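Local coordinates for protein heme oxygenase (Chlamydomonas reinhardtii, PDB 4RAJ) that probably degrades heme with molecular oxygen and reducing equivalents to biliverdin, carbon monoxide and free iron, and is seen here without heme, at residues R23-S28 against D208-H214; L38-R42 against N222-K226; L57-Y61 against F99-V103; K77-V82 against G133-A138; L141-Y145 against F191-F195. All coordinates share one frame; numbering follows the deposited sequence.

Interaction 1. Residues R23-S28 against D208-H214; sequences RLSKAS and DQLLSEH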
# COMPACT_ATOMS: atom_id res chain seq x y z
N ARG A 23 13.56 -3.74 -13.83
CA ARG A 23 12.68 -4.36 -14.81
C ARG A 23 11.22 -4.07 -14.48
O ARG A 23 10.42 -3.79 -15.37
CB ARG A 23 12.90 -5.88 -14.90
CG ARG A 23 11.98 -6.54 -15.93
CD ARG A 23 12.57 -7.81 -16.51
NE ARG A 23 12.09 -9.00 -15.81
CZ ARG A 23 11.16 -9.83 -16.28
NH1 ARG A 23 10.60 -9.62 -17.46
NH2 ARG A 23 10.80 -10.89 -15.56
N LEU A 24 10.87 -4.12 -13.20
CA LEU A 24 9.50 -3.87 -12.79
C LEU A 24 9.12 -2.41 -12.99
O LEU A 24 8.08 -2.10 -13.58
CB LEU A 24 9.27 -4.28 -11.34
CG LEU A 24 8.75 -5.71 -11.11
CD1 LEU A 24 9.61 -6.74 -11.82
CD2 LEU A 24 8.70 -6.03 -9.62
N SER A 25 9.98 -1.50 -12.53
CA SER A 25 9.69 -0.08 -12.65
C SER A 25 9.59 0.37 -14.11
O SER A 25 8.76 1.21 -14.44
CB SER A 25 10.75 0.74 -11.91
OG SER A 25 10.78 0.35 -10.55
N LYS A 26 10.41 -0.21 -14.98
CA LYS A 26 10.29 0.07 -16.42
C LYS A 26 8.97 -0.42 -16.98
O LYS A 26 8.33 0.26 -17.78
CB LYS A 26 11.44 -0.57 -17.21
CG LYS A 26 12.76 0.16 -17.10
CD LYS A 26 13.69 -0.20 -18.26
CE LYS A 26 13.99 -1.69 -18.30
NZ LYS A 26 14.90 -2.04 -19.42
N ALA A 27 8.56 -1.62 -16.58
CA ALA A 27 7.32 -2.18 -17.09
C ALA A 27 6.10 -1.41 -16.60
O ALA A 27 5.09 -1.33 -17.30
CB ALA A 27 7.22 -3.64 -16.72
N SER A 28 6.18 -0.85 -15.39
CA SER A 28 5.02 -0.18 -14.81
C SER A 28 4.95 1.32 -15.10
O SER A 28 4.08 2.01 -14.58
CB SER A 28 4.97 -0.40 -13.29
OG SER A 28 6.09 0.19 -12.65
N ASP A 208 8.98 -13.54 -13.65
CA ASP A 208 7.89 -13.05 -14.50
C ASP A 208 6.60 -12.84 -13.70
O ASP A 208 5.86 -11.89 -13.93
CB ASP A 208 7.61 -14.03 -15.65
CG ASP A 208 8.70 -14.02 -16.71
OD1 ASP A 208 9.58 -13.13 -16.68
OD2 ASP A 208 8.67 -14.93 -17.57
N GLN A 209 6.32 -13.75 -12.77
CA GLN A 209 5.14 -13.62 -11.93
C GLN A 209 5.22 -12.39 -11.04
O GLN A 209 4.21 -11.75 -10.79
CB GLN A 209 4.96 -14.85 -11.06
CG GLN A 209 4.35 -16.04 -11.76
CD GLN A 209 4.12 -17.19 -10.80
OE1 GLN A 209 5.01 -17.58 -10.06
NE2 GLN A 209 2.90 -17.72 -10.80
N LEU A 210 6.41 -12.08 -10.55
CA LEU A 210 6.59 -10.91 -9.70
C LEU A 210 6.33 -9.64 -10.50
O LEU A 210 5.71 -8.70 -10.00
CB LEU A 210 8.00 -10.89 -9.11
CG LEU A 210 8.27 -12.01 -8.10
CD1 LEU A 210 9.76 -12.19 -7.84
CD2 LEU A 210 7.53 -11.71 -6.80
N LEU A 211 6.80 -9.61 -11.74
CA LEU A 211 6.47 -8.52 -12.66
C LEU A 211 4.95 -8.41 -12.81
O LEU A 211 4.39 -7.32 -12.69
CB LEU A 211 7.13 -8.74 -14.04
CG LEU A 211 6.76 -7.75 -15.16
CD1 LEU A 211 6.82 -6.34 -14.61
CD2 LEU A 211 7.71 -7.89 -16.34
N SER A 212 4.29 -9.54 -13.08
CA SER A 212 2.85 -9.52 -13.29
C SER A 212 2.12 -9.02 -12.05
O SER A 212 1.16 -8.27 -12.16
CB SER A 212 2.35 -10.90 -13.68
OG SER A 212 2.81 -11.26 -14.96
N GLU A 213 2.56 -9.44 -10.87
CA GLU A 213 1.86 -9.06 -9.65
C GLU A 213 2.08 -7.58 -9.33
O GLU A 213 1.20 -6.94 -8.78
CB GLU A 213 2.29 -9.95 -8.49
CG GLU A 213 1.72 -11.37 -8.61
CD GLU A 213 0.20 -11.39 -8.63
OE1 GLU A 213 -0.43 -10.63 -7.85
OE2 GLU A 213 -0.37 -12.15 -9.44
N HIS A 214 3.26 -7.06 -9.66
CA HIS A 214 3.58 -5.63 -9.55
C HIS A 214 2.58 -4.80 -10.39
O HIS A 214 2.00 -3.84 -9.90
CB HIS A 214 5.04 -5.40 -10.00
CG HIS A 214 5.46 -3.97 -10.10
ND1 HIS A 214 5.51 -3.12 -9.01
CD2 HIS A 214 5.91 -3.25 -11.16
CE1 HIS A 214 5.96 -1.94 -9.40
NE2 HIS A 214 6.19 -1.98 -10.70

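Interaction 2. Residues L38-R42 against N222-K226; sequences LVNAR and NAIIK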
# COMPACT_ATOMS: atom_id res chain seq x y z
N LEU A 38 -4.86 9.79 -11.84
CA LEU A 38 -6.04 9.36 -11.08
C LEU A 38 -6.01 9.92 -9.67
O LEU A 38 -6.98 10.52 -9.20
CB LEU A 38 -6.10 7.84 -11.01
CG LEU A 38 -7.40 7.09 -11.21
CD1 LEU A 38 -7.99 7.43 -12.57
CD2 LEU A 38 -7.13 5.59 -11.11
N VAL A 39 -4.89 9.69 -8.99
CA VAL A 39 -4.72 10.16 -7.61
C VAL A 39 -4.72 11.69 -7.51
O VAL A 39 -5.49 12.27 -6.74
CB VAL A 39 -3.44 9.61 -6.99
CG1 VAL A 39 -3.22 10.21 -5.61
CG2 VAL A 39 -3.52 8.07 -6.93
N ASN A 40 -3.87 12.35 -8.29
CA ASN A 40 -3.85 13.81 -8.23
C ASN A 40 -5.21 14.43 -8.60
O ASN A 40 -5.60 15.43 -8.02
CB ASN A 40 -2.76 14.39 -9.14
CG ASN A 40 -1.36 13.96 -8.72
OD1 ASN A 40 -0.62 13.36 -9.48
ND2 ASN A 40 -1.02 14.23 -7.47
N ALA A 41 -5.91 13.84 -9.55
CA ALA A 41 -7.22 14.37 -9.95
C ALA A 41 -8.25 14.28 -8.84
O ALA A 41 -9.28 14.96 -8.88
CB ALA A 41 -7.74 13.66 -11.17
N ARG A 42 -7.99 13.42 -7.85
CA ARG A 42 -8.95 13.22 -6.77
C ARG A 42 -8.52 13.87 -5.44
O ARG A 42 -9.35 14.08 -4.57
CB ARG A 42 -9.21 11.74 -6.58
CG ARG A 42 -10.25 11.21 -7.57
CD ARG A 42 -10.34 9.70 -7.56
NE ARG A 42 -11.23 9.20 -8.61
CZ ARG A 42 -10.92 9.16 -9.91
NH1 ARG A 42 -9.75 9.61 -10.35
NH2 ARG A 42 -11.80 8.68 -10.78
N ASN A 222 -6.02 1.17 -8.96
CA ASN A 222 -6.76 2.09 -9.82
C ASN A 222 -8.26 1.78 -9.79
O ASN A 222 -9.09 2.69 -9.75
CB ASN A 222 -6.22 2.03 -11.25
CG ASN A 222 -4.87 2.69 -11.37
OD1 ASN A 222 -4.34 3.25 -10.40
ND2 ASN A 222 -4.28 2.62 -12.56
N ALA A 223 -8.59 0.50 -9.75
CA ALA A 223 -9.97 0.05 -9.69
C ALA A 223 -10.63 0.51 -8.40
O ALA A 223 -11.78 0.94 -8.39
CB ALA A 223 -10.03 -1.47 -9.80
N ILE A 224 -9.90 0.40 -7.30
CA ILE A 224 -10.39 0.79 -5.98
C ILE A 224 -10.61 2.30 -5.91
O ILE A 224 -11.64 2.79 -5.41
CB ILE A 224 -9.42 0.31 -4.89
CG1 ILE A 224 -9.43 -1.23 -4.86
CG2 ILE A 224 -9.78 0.87 -3.53
CD1 ILE A 224 -8.32 -1.85 -4.01
N ILE A 225 -9.65 3.05 -6.44
CA ILE A 225 -9.77 4.50 -6.51
C ILE A 225 -10.98 4.94 -7.35
O ILE A 225 -11.74 5.83 -6.95
CB ILE A 225 -8.49 5.11 -7.10
CG1 ILE A 225 -7.34 4.93 -6.11
CG2 ILE A 225 -8.68 6.59 -7.38
CD1 ILE A 225 -5.98 5.13 -6.72
N LYS A 226 -11.17 4.31 -8.50
CA LYS A 226 -12.25 4.71 -9.39
C LYS A 226 -13.62 4.35 -8.83
O LYS A 226 -14.61 5.01 -9.12
CB LYS A 226 -12.05 4.09 -10.78
CG LYS A 226 -10.99 4.83 -11.57
CD LYS A 226 -10.91 4.33 -13.00
CE LYS A 226 -10.36 2.91 -13.04
NZ LYS A 226 -9.89 2.56 -14.41

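Interaction 3. Residues L57-Y61 against F99-V103; sequences LGCFY and FKQDV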
# COMPACT_ATOMS: atom_id res chain seq x y z
N LEU A 57 -9.00 7.07 2.62
CA LEU A 57 -7.93 6.36 3.34
C LEU A 57 -8.39 4.98 3.79
O LEU A 57 -7.62 4.01 3.77
CB LEU A 57 -7.46 7.14 4.57
CG LEU A 57 -6.47 8.30 4.48
CD1 LEU A 57 -6.07 8.72 5.88
CD2 LEU A 57 -5.24 7.94 3.69
N GLY A 58 -9.64 4.91 4.24
CA GLY A 58 -10.23 3.66 4.69
C GLY A 58 -10.18 2.53 3.67
O GLY A 58 -10.02 1.39 4.05
N CYS A 59 -10.30 2.85 2.38
CA CYS A 59 -10.15 1.84 1.33
C CYS A 59 -8.81 1.16 1.45
O CYS A 59 -8.68 -0.05 1.39
CB CYS A 59 -10.28 2.45 -0.06
SG CYS A 59 -11.91 3.09 -0.36
N PHE A 60 -7.78 1.97 1.63
CA PHE A 60 -6.45 1.43 1.67
C PHE A 60 -6.05 0.92 3.05
O PHE A 60 -5.11 0.13 3.18
CB PHE A 60 -5.50 2.47 1.09
CG PHE A 60 -5.65 2.57 -0.38
CD1 PHE A 60 -4.94 1.72 -1.21
CD2 PHE A 60 -6.61 3.40 -0.93
CE1 PHE A 60 -5.13 1.76 -2.59
CE2 PHE A 60 -6.81 3.43 -2.32
CZ PHE A 60 -6.07 2.61 -3.13
N TYR A 61 -6.79 1.34 4.07
CA TYR A 61 -6.68 0.68 5.36
C TYR A 61 -6.95 -0.82 5.14
O TYR A 61 -6.14 -1.67 5.54
CB TYR A 61 -7.67 1.29 6.37
CG TYR A 61 -7.95 0.40 7.56
CD1 TYR A 61 -6.93 0.05 8.44
CD2 TYR A 61 -9.23 -0.08 7.80
CE1 TYR A 61 -7.19 -0.77 9.55
CE2 TYR A 61 -9.49 -0.90 8.90
CZ TYR A 61 -8.47 -1.24 9.77
OH TYR A 61 -8.75 -2.06 10.85
N PHE A 99 -2.84 3.58 9.24
CA PHE A 99 -4.11 3.91 8.58
C PHE A 99 -5.27 3.88 9.57
O PHE A 99 -6.13 4.75 9.57
CB PHE A 99 -4.42 2.93 7.44
CG PHE A 99 -3.78 3.31 6.13
CD1 PHE A 99 -2.49 2.88 5.83
CD2 PHE A 99 -4.47 4.06 5.18
CE1 PHE A 99 -1.90 3.21 4.64
CE2 PHE A 99 -3.89 4.40 3.99
CZ PHE A 99 -2.60 3.97 3.71
N LYS A 100 -5.30 2.87 10.42
CA LYS A 100 -6.41 2.77 11.37
C LYS A 100 -6.40 3.95 12.32
O LYS A 100 -7.44 4.50 12.63
CB LYS A 100 -6.34 1.45 12.15
CG LYS A 100 -7.67 1.10 12.81
CD LYS A 100 -7.54 -0.03 13.82
CE LYS A 100 -8.91 -0.59 14.16
NZ LYS A 100 -8.84 -1.52 15.32
N GLN A 101 -5.22 4.36 12.78
CA GLN A 101 -5.11 5.54 13.65
C GLN A 101 -5.69 6.78 12.99
O GLN A 101 -6.44 7.55 13.61
CB GLN A 101 -3.65 5.79 14.04
CG GLN A 101 -3.16 4.85 15.12
CD GLN A 101 -1.65 4.87 15.25
OE1 GLN A 101 -1.02 5.93 15.23
NE2 GLN A 101 -1.05 3.69 15.40
N ASP A 102 -5.34 7.00 11.73
CA ASP A 102 -5.85 8.17 11.00
C ASP A 102 -7.36 8.10 10.82
O ASP A 102 -8.07 9.09 11.04
CB ASP A 102 -5.16 8.28 9.64
CG ASP A 102 -3.75 8.80 9.75
OD1 ASP A 102 -3.36 9.28 10.85
OD2 ASP A 102 -3.04 8.75 8.72
N VAL A 103 -7.86 6.95 10.41
CA VAL A 103 -9.30 6.80 10.21
C VAL A 103 -10.07 7.07 11.51
O VAL A 103 -11.09 7.76 11.50
CB VAL A 103 -9.63 5.39 9.66
CG1 VAL A 103 -11.13 5.11 9.73
CG2 VAL A 103 -9.12 5.27 8.21

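Interaction 4. Residues K77-V82 against G133-A138; sequences KGDADV and GRSSPA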
# COMPACT_ATOMS: atom_id res chain seq x y z
N LYS A 77 3.71 -19.57 8.94
CA LYS A 77 3.94 -20.86 8.29
C LYS A 77 5.41 -21.13 8.01
O LYS A 77 5.78 -22.21 7.54
CB LYS A 77 3.17 -20.97 6.97
CG LYS A 77 1.67 -21.07 7.09
CD LYS A 77 1.01 -21.27 5.72
CE LYS A 77 1.63 -20.35 4.66
NZ LYS A 77 0.76 -20.20 3.44
N GLY A 78 6.26 -20.14 8.26
CA GLY A 78 7.67 -20.24 7.95
C GLY A 78 7.93 -20.40 6.46
O GLY A 78 8.75 -21.22 6.05
N ASP A 79 7.23 -19.62 5.64
CA ASP A 79 7.49 -19.62 4.21
C ASP A 79 8.95 -19.25 3.95
O ASP A 79 9.43 -18.25 4.46
CB ASP A 79 6.56 -18.65 3.47
CG ASP A 79 6.81 -18.65 1.98
OD1 ASP A 79 6.18 -19.47 1.27
OD2 ASP A 79 7.62 -17.83 1.50
N ALA A 80 9.63 -20.07 3.16
CA ALA A 80 11.06 -19.88 2.92
C ALA A 80 11.38 -18.48 2.42
O ALA A 80 12.34 -17.87 2.88
CB ALA A 80 11.57 -20.92 1.92
N ASP A 81 10.57 -17.97 1.50
CA ASP A 81 10.87 -16.71 0.84
C ASP A 81 10.50 -15.51 1.70
O ASP A 81 11.32 -14.61 1.91
CB ASP A 81 10.14 -16.63 -0.51
CG ASP A 81 10.60 -17.70 -1.48
OD1 ASP A 81 11.82 -17.81 -1.72
OD2 ASP A 81 9.74 -18.44 -1.99
N VAL A 82 9.27 -15.49 2.20
CA VAL A 82 8.82 -14.35 2.99
C VAL A 82 9.64 -14.25 4.28
O VAL A 82 9.99 -13.16 4.72
CB VAL A 82 7.32 -14.43 3.29
CG1 VAL A 82 6.86 -13.21 4.09
CG2 VAL A 82 6.53 -14.52 2.00
N GLY A 133 -1.55 -15.56 -0.37
CA GLY A 133 -1.01 -15.94 0.93
C GLY A 133 -1.10 -17.44 1.12
O GLY A 133 -0.20 -18.06 1.71
N ARG A 134 -2.17 -18.02 0.62
CA ARG A 134 -2.39 -19.46 0.73
C ARG A 134 -1.51 -20.25 -0.22
O ARG A 134 -0.82 -21.17 0.20
CB ARG A 134 -3.86 -19.79 0.46
CG ARG A 134 -4.67 -20.13 1.71
CD ARG A 134 -6.11 -19.61 1.63
NE ARG A 134 -6.66 -19.67 0.28
CZ ARG A 134 -7.41 -18.72 -0.27
NH1 ARG A 134 -7.71 -17.63 0.43
NH2 ARG A 134 -7.87 -18.85 -1.50
N SER A 135 -1.51 -19.88 -1.50
CA SER A 135 -0.91 -20.72 -2.54
C SER A 135 0.49 -20.31 -3.02
O SER A 135 1.28 -21.17 -3.42
CB SER A 135 -1.86 -20.81 -3.73
OG SER A 135 -2.13 -19.54 -4.30
N SER A 136 0.82 -19.02 -3.02
CA SER A 136 2.17 -18.61 -3.44
C SER A 136 2.64 -17.36 -2.72
O SER A 136 2.64 -16.27 -3.30
CB SER A 136 2.23 -18.39 -4.94
OG SER A 136 1.08 -17.69 -5.38
N PRO A 137 3.05 -17.51 -1.45
CA PRO A 137 3.33 -16.34 -0.62
C PRO A 137 4.47 -15.46 -1.14
O PRO A 137 4.45 -14.28 -0.85
CB PRO A 137 3.70 -16.95 0.74
CG PRO A 137 3.09 -18.32 0.71
CD PRO A 137 3.19 -18.77 -0.71
N ALA A 138 5.43 -16.01 -1.88
CA ALA A 138 6.50 -15.16 -2.40
C ALA A 138 5.98 -13.99 -3.26
O ALA A 138 6.60 -12.92 -3.28
CB ALA A 138 7.50 -16.01 -3.21

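Interaction 5. Residues L141-Y145 against F191-F195; sequences LAHVY and FKKQF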
# COMPACT_ATOMS: atom_id res chain seq x y z
N LEU A 141 5.49 -10.39 -2.09
CA LEU A 141 6.61 -9.46 -2.00
C LEU A 141 6.58 -8.44 -3.13
O LEU A 141 7.07 -7.32 -2.97
CB LEU A 141 7.95 -10.22 -1.98
CG LEU A 141 8.22 -11.14 -0.79
CD1 LEU A 141 9.44 -12.02 -1.06
CD2 LEU A 141 8.43 -10.36 0.50
N ALA A 142 5.97 -8.80 -4.26
CA ALA A 142 5.77 -7.87 -5.35
C ALA A 142 4.77 -6.81 -4.95
O ALA A 142 4.88 -5.65 -5.37
CB ALA A 142 5.29 -8.60 -6.62
N HIS A 143 3.79 -7.19 -4.14
CA HIS A 143 2.82 -6.20 -3.68
C HIS A 143 3.36 -5.31 -2.57
O HIS A 143 2.96 -4.15 -2.46
CB HIS A 143 1.52 -6.86 -3.23
CG HIS A 143 0.79 -7.56 -4.33
ND1 HIS A 143 -0.55 -7.34 -4.57
CD2 HIS A 143 1.16 -8.57 -5.15
CE1 HIS A 143 -0.93 -8.09 -5.59
NE2 HIS A 143 0.08 -8.87 -5.94
N VAL A 144 4.26 -5.84 -1.76
CA VAL A 144 5.00 -5.02 -0.82
C VAL A 144 5.81 -3.98 -1.58
O VAL A 144 5.81 -2.80 -1.23
CB VAL A 144 5.95 -5.86 0.05
CG1 VAL A 144 6.85 -4.95 0.91
CG2 VAL A 144 5.16 -6.81 0.92
N TYR A 145 6.47 -4.42 -2.65
CA TYR A 145 7.33 -3.53 -3.43
C TYR A 145 6.52 -2.34 -3.96
O TYR A 145 6.96 -1.19 -3.87
CB TYR A 145 8.00 -4.29 -4.60
CG TYR A 145 8.83 -3.39 -5.48
CD1 TYR A 145 9.99 -2.80 -4.99
CD2 TYR A 145 8.48 -3.14 -6.80
CE1 TYR A 145 10.77 -1.97 -5.79
CE2 TYR A 145 9.26 -2.31 -7.61
CZ TYR A 145 10.41 -1.73 -7.09
OH TYR A 145 11.19 -0.91 -7.87
N PHE A 191 14.67 -2.88 1.73
CA PHE A 191 13.78 -3.82 1.06
C PHE A 191 14.19 -3.98 -0.40
O PHE A 191 14.23 -5.09 -0.92
CB PHE A 191 12.32 -3.37 1.13
CG PHE A 191 11.39 -4.35 0.50
CD1 PHE A 191 11.07 -4.27 -0.86
CD2 PHE A 191 10.88 -5.42 1.23
CE1 PHE A 191 10.23 -5.20 -1.46
CE2 PHE A 191 10.04 -6.36 0.63
CZ PHE A 191 9.72 -6.24 -0.71
N LYS A 192 14.49 -2.86 -1.07
CA LYS A 192 14.90 -2.92 -2.47
C LYS A 192 16.12 -3.80 -2.67
O LYS A 192 16.15 -4.63 -3.57
CB LYS A 192 15.21 -1.53 -3.02
CG LYS A 192 14.04 -0.77 -3.54
CD LYS A 192 14.55 0.15 -4.63
CE LYS A 192 13.46 1.00 -5.20
NZ LYS A 192 13.41 2.30 -4.48
N LYS A 193 17.13 -3.59 -1.85
CA LYS A 193 18.37 -4.34 -1.95
C LYS A 193 18.13 -5.83 -1.81
O LYS A 193 18.62 -6.63 -2.61
CB LYS A 193 19.37 -3.86 -0.89
CG LYS A 193 20.70 -4.59 -0.90
CD LYS A 193 21.80 -3.71 -0.32
CE LYS A 193 23.10 -4.47 -0.15
NZ LYS A 193 22.91 -5.59 0.81
N GLN A 194 17.37 -6.21 -0.79
CA GLN A 194 17.08 -7.62 -0.59
C GLN A 194 16.15 -8.18 -1.67
O GLN A 194 16.34 -9.31 -2.11
CB GLN A 194 16.45 -7.87 0.78
CG GLN A 194 16.19 -9.34 1.04
CD GLN A 194 15.89 -9.64 2.49
OE1 GLN A 194 15.68 -8.73 3.29
NE2 GLN A 194 15.88 -10.92 2.84
N PHE A 195 15.16 -7.40 -2.09
CA PHE A 195 14.24 -7.82 -3.14
C PHE A 195 15.00 -8.13 -4.43
O PHE A 195 14.71 -9.12 -5.12
CB PHE A 195 13.18 -6.75 -3.39
CG PHE A 195 12.04 -7.19 -4.29
CD1 PHE A 195 11.20 -8.22 -3.92
CD2 PHE A 195 11.80 -6.53 -5.48
CE1 PHE A 195 10.14 -8.61 -4.74
CE2 PHE A 195 10.75 -6.92 -6.30
CZ PHE A 195 9.92 -7.96 -5.92

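Interaction 1. Residues R23-S28 against D208-H214
R23 reaches from helix 20-27 to D208 of helix 204-227, where its NH2 and OD1 of the aspartate form a 2.8 Å salt bridge. The oxygen is met nearly in line with its own C-O bond, and with the guanidinium and carboxylate planes 62° apart a single N-H does the bonding. A bend at chi3 (96°) turns the end of the arginine so that a face of the guanidinium covers L211, R23 NH1 lying 3.5 Å from L211 CD2. D208 OD1 is also bonded by Q204. L24 is held on two sides: its side chain and that of L211 slide past each other in opposite directions, L24 CD1 3.9 Å from L211 CB, while L24 CB stands over the face of the H214 imidazole in a CH-pi contact, 4.0 Å from the ring centroid. One turn on, A27 CB is pressed against L211 CD1 at 3.4 Å, tighter than usual for two methyl groups. At S28, OG meets H214 NE2 at the ring edge, 2.9 Å away, and either could be the donor. The other nitrogen, ND1, bonds to the T146 hydroxyl, so with a partner at each ring nitrogen the imidazole is probably held in its rotation. The two helices run in the same general sense at 41°, their segment axes 9.7 Å apart, and L24 continues inward to Y145 of helix 140-151 and F195 of helix 184-200.

Interaction 2. Residues L38-R42 against N222-K226
L38 and N222 mark the backbone register, their CA atoms 7.4 Å apart, where helices 29-47 and 204-227 run side by side in the same sense at 22° with segment axes 10.9 Å apart. Mainly side chains bridge this separation. L38 CD2 rests on N222 CB at 3.7 Å and also touches the aliphatic start of K226, while the N222 amide oxygen is bonded to S35. I225 comes from the other helix with CG1 turned away from its carbonyl carbon (chi1 -68°), which sends its two branches to different neighbours: CD1 meets V39 CG2 at 3.8 Å and CG2 lies 3.5 Å from R42 CD. Within the all-helical heme oxygenase fold this pair borders a pocket, occupied here by a polyether probably from the crystallisation liquor, which comes within about 4 Å of the I225 side chain. The extended R42 chain slants across I225 and then folds its head back to its own helix, NH1 donating to L38 O at 3.1 Å with the oxygen in the guanidinium plane. Trimming R42 to an alanine would probably deprive the L38 carbonyl of this donor and strip I225 CG2 of its methylene cover. The outer nitrogen, R42 NH2, passes 4.0 Å from K226 CG.

Interaction 3. Residues L57-Y61 against F99-V103
The carbonyl oxygen of L57 is gripped by its own helix and brushed by the opposing one: Y61 N donates to L57 O at 2.8 Å, F60 N adds a weak bond, and F99 CD2 approaches it to 3.5 Å. The F99 ring thus lies against backbone as much as against side chains. With CG placed beside its backbone N (chi1 -85°), F99 directs the ring into the turn from L57 to Y61, where the carbonyl carbon of F60 covers part of one face and F60 CB lies 3.8 Å from F99 CE2. L57 CD2 comes to the same ring carbon, its side chain running across that of F99 at about a right angle. Helices 50-76 and 96-107 are packed antiparallel here, 148° between directions and 9.4 Å between segment axes, a buried pairing in the all-helical heme oxygenase fold. Beyond the contact F99 meets the ring of F64, whereas the F60 ring leads away to N221, I224 and I225 and lines the polyether pocket. Y61 and K100 lie side by side and point the same way, Y61 CE1 3.5 Å from K100 CB and the hydroxyl Y61 OH 3.6 Å from K100 CE. G58 CA takes V103 CG2 at 4.0 Å. L57 CD1 rests on D102 CB, and both carboxylate oxygens of D102 are taken by backbone N-H groups, those of A175 and A176.

Interaction 4. Residues K77-V82 against G133-A138
P137 sits against the D79 carboxylate and the V82 side chain, and the contact is built round it, K77 and A138. D79 OD1 lies 3.3 Å from P137 CG and also faces CB and CD, the carboxylate crossing the proline ring obliquely. D79 is the N-cap of the short helix 80-84, and its other oxygen does the capping: D79 OD2 receives V82 N at 2.9 Å in an almost straight bond (172°), using the lone pair that points away from OD1, and D81 N adds a weak bond. The extended first torsion of D79 (chi1 -179°) carries the carboxylate to where it can cap with one oxygen while the second looks at the proline. V82, whose N-H takes the straighter capping bond, lays CG2 on P137 at 3.9 Å from its CB. A138 offers its methyl group to D81, with A138 CB 3.5 Å from D81 OD2; the partner oxygen, D81 OD1, is bonded to W198. K77 lies just ahead of G78, whose positive phi closes helix 50-76 in a Schellman motif. Bent at chi3, the lysine reaches G133 near the end of helix 120-135, where NZ donates to G133 O at 2.9 Å in the carbonyl plane. R134 O is the next oxygen, 3.7 Å from K77 NZ. A positive group thus stands at the C-terminal end of one helix and a negative one at the N-terminal start of another, and each is likely to be favoured by the helix dipole it faces.

Interaction 5. Residues L141-Y145 against F191-F195
Y145, F191 and F195 all swing their rings to the side of CB opposite the backbone N (chi1 177° for Y145 and -177° for F191), and from facing helices this interleaves the three. The helices, 140-151 and 184-200, form an antiparallel pair in the core of the all-helical heme oxygenase fold, with segment axes 11.3 Å apart. F191 wedges between L141, V144 and Y145. V144 CG1 stands over its face in a CH-pi contact, 3.9 Å from the F191 centroid, while L141 O lies at the ring edge, 3.6 Å from F191 CZ. On another side F191 CE1 comes to Y145 CB at 4.0 Å, near the plane of the tyrosine ring. Replacing F191 by a serine would probably leave V144 CG1 without its ring and open a gap between L141 and Y145. F195 is placed one turn along and packs differently: its ring and that of Y145 are nearly parallel, planes 14° apart, but slid until they barely overlap, with centroids 5.3 Å apart. Y145 CB lies above the rim of the F195 ring, and F195 CE1 meets L141 CB at 3.9 Å. F191 continues to F85 and V88, while F195 touches T21 and L24 of helix 20-27. K192 passes Y145 at a slant, its CE coming to the edge of the tyrosine ring. The phenol oxygen, buried in this setting, is hydrogen-bonded to S25 OG, and Y145 OH lies 4.0 Å from K192 CE.

From the N terminus, interaction 1 opens first and interaction 2 soon after; each closes on helix 204-227, in the same order, so the two cross and tie helices 20-27 and 29-47 to the last long helix. Interactions 3, 4 and 5 all fall within both of these wide loops. Interaction 3 joins helices 50-76 and 96-107 and crosses interaction 4, which opens just past helix 50-76 and closes on the C-terminal end of helix 120-135 and the following turn. Interaction 5 then follows in series, linking helices 140-151 and 184-200. It touches interaction 1 through E213 with H143 and S25 with Y145, whereas interactions 2 and 3 meet where I224 and I225 pack on C59 and F60.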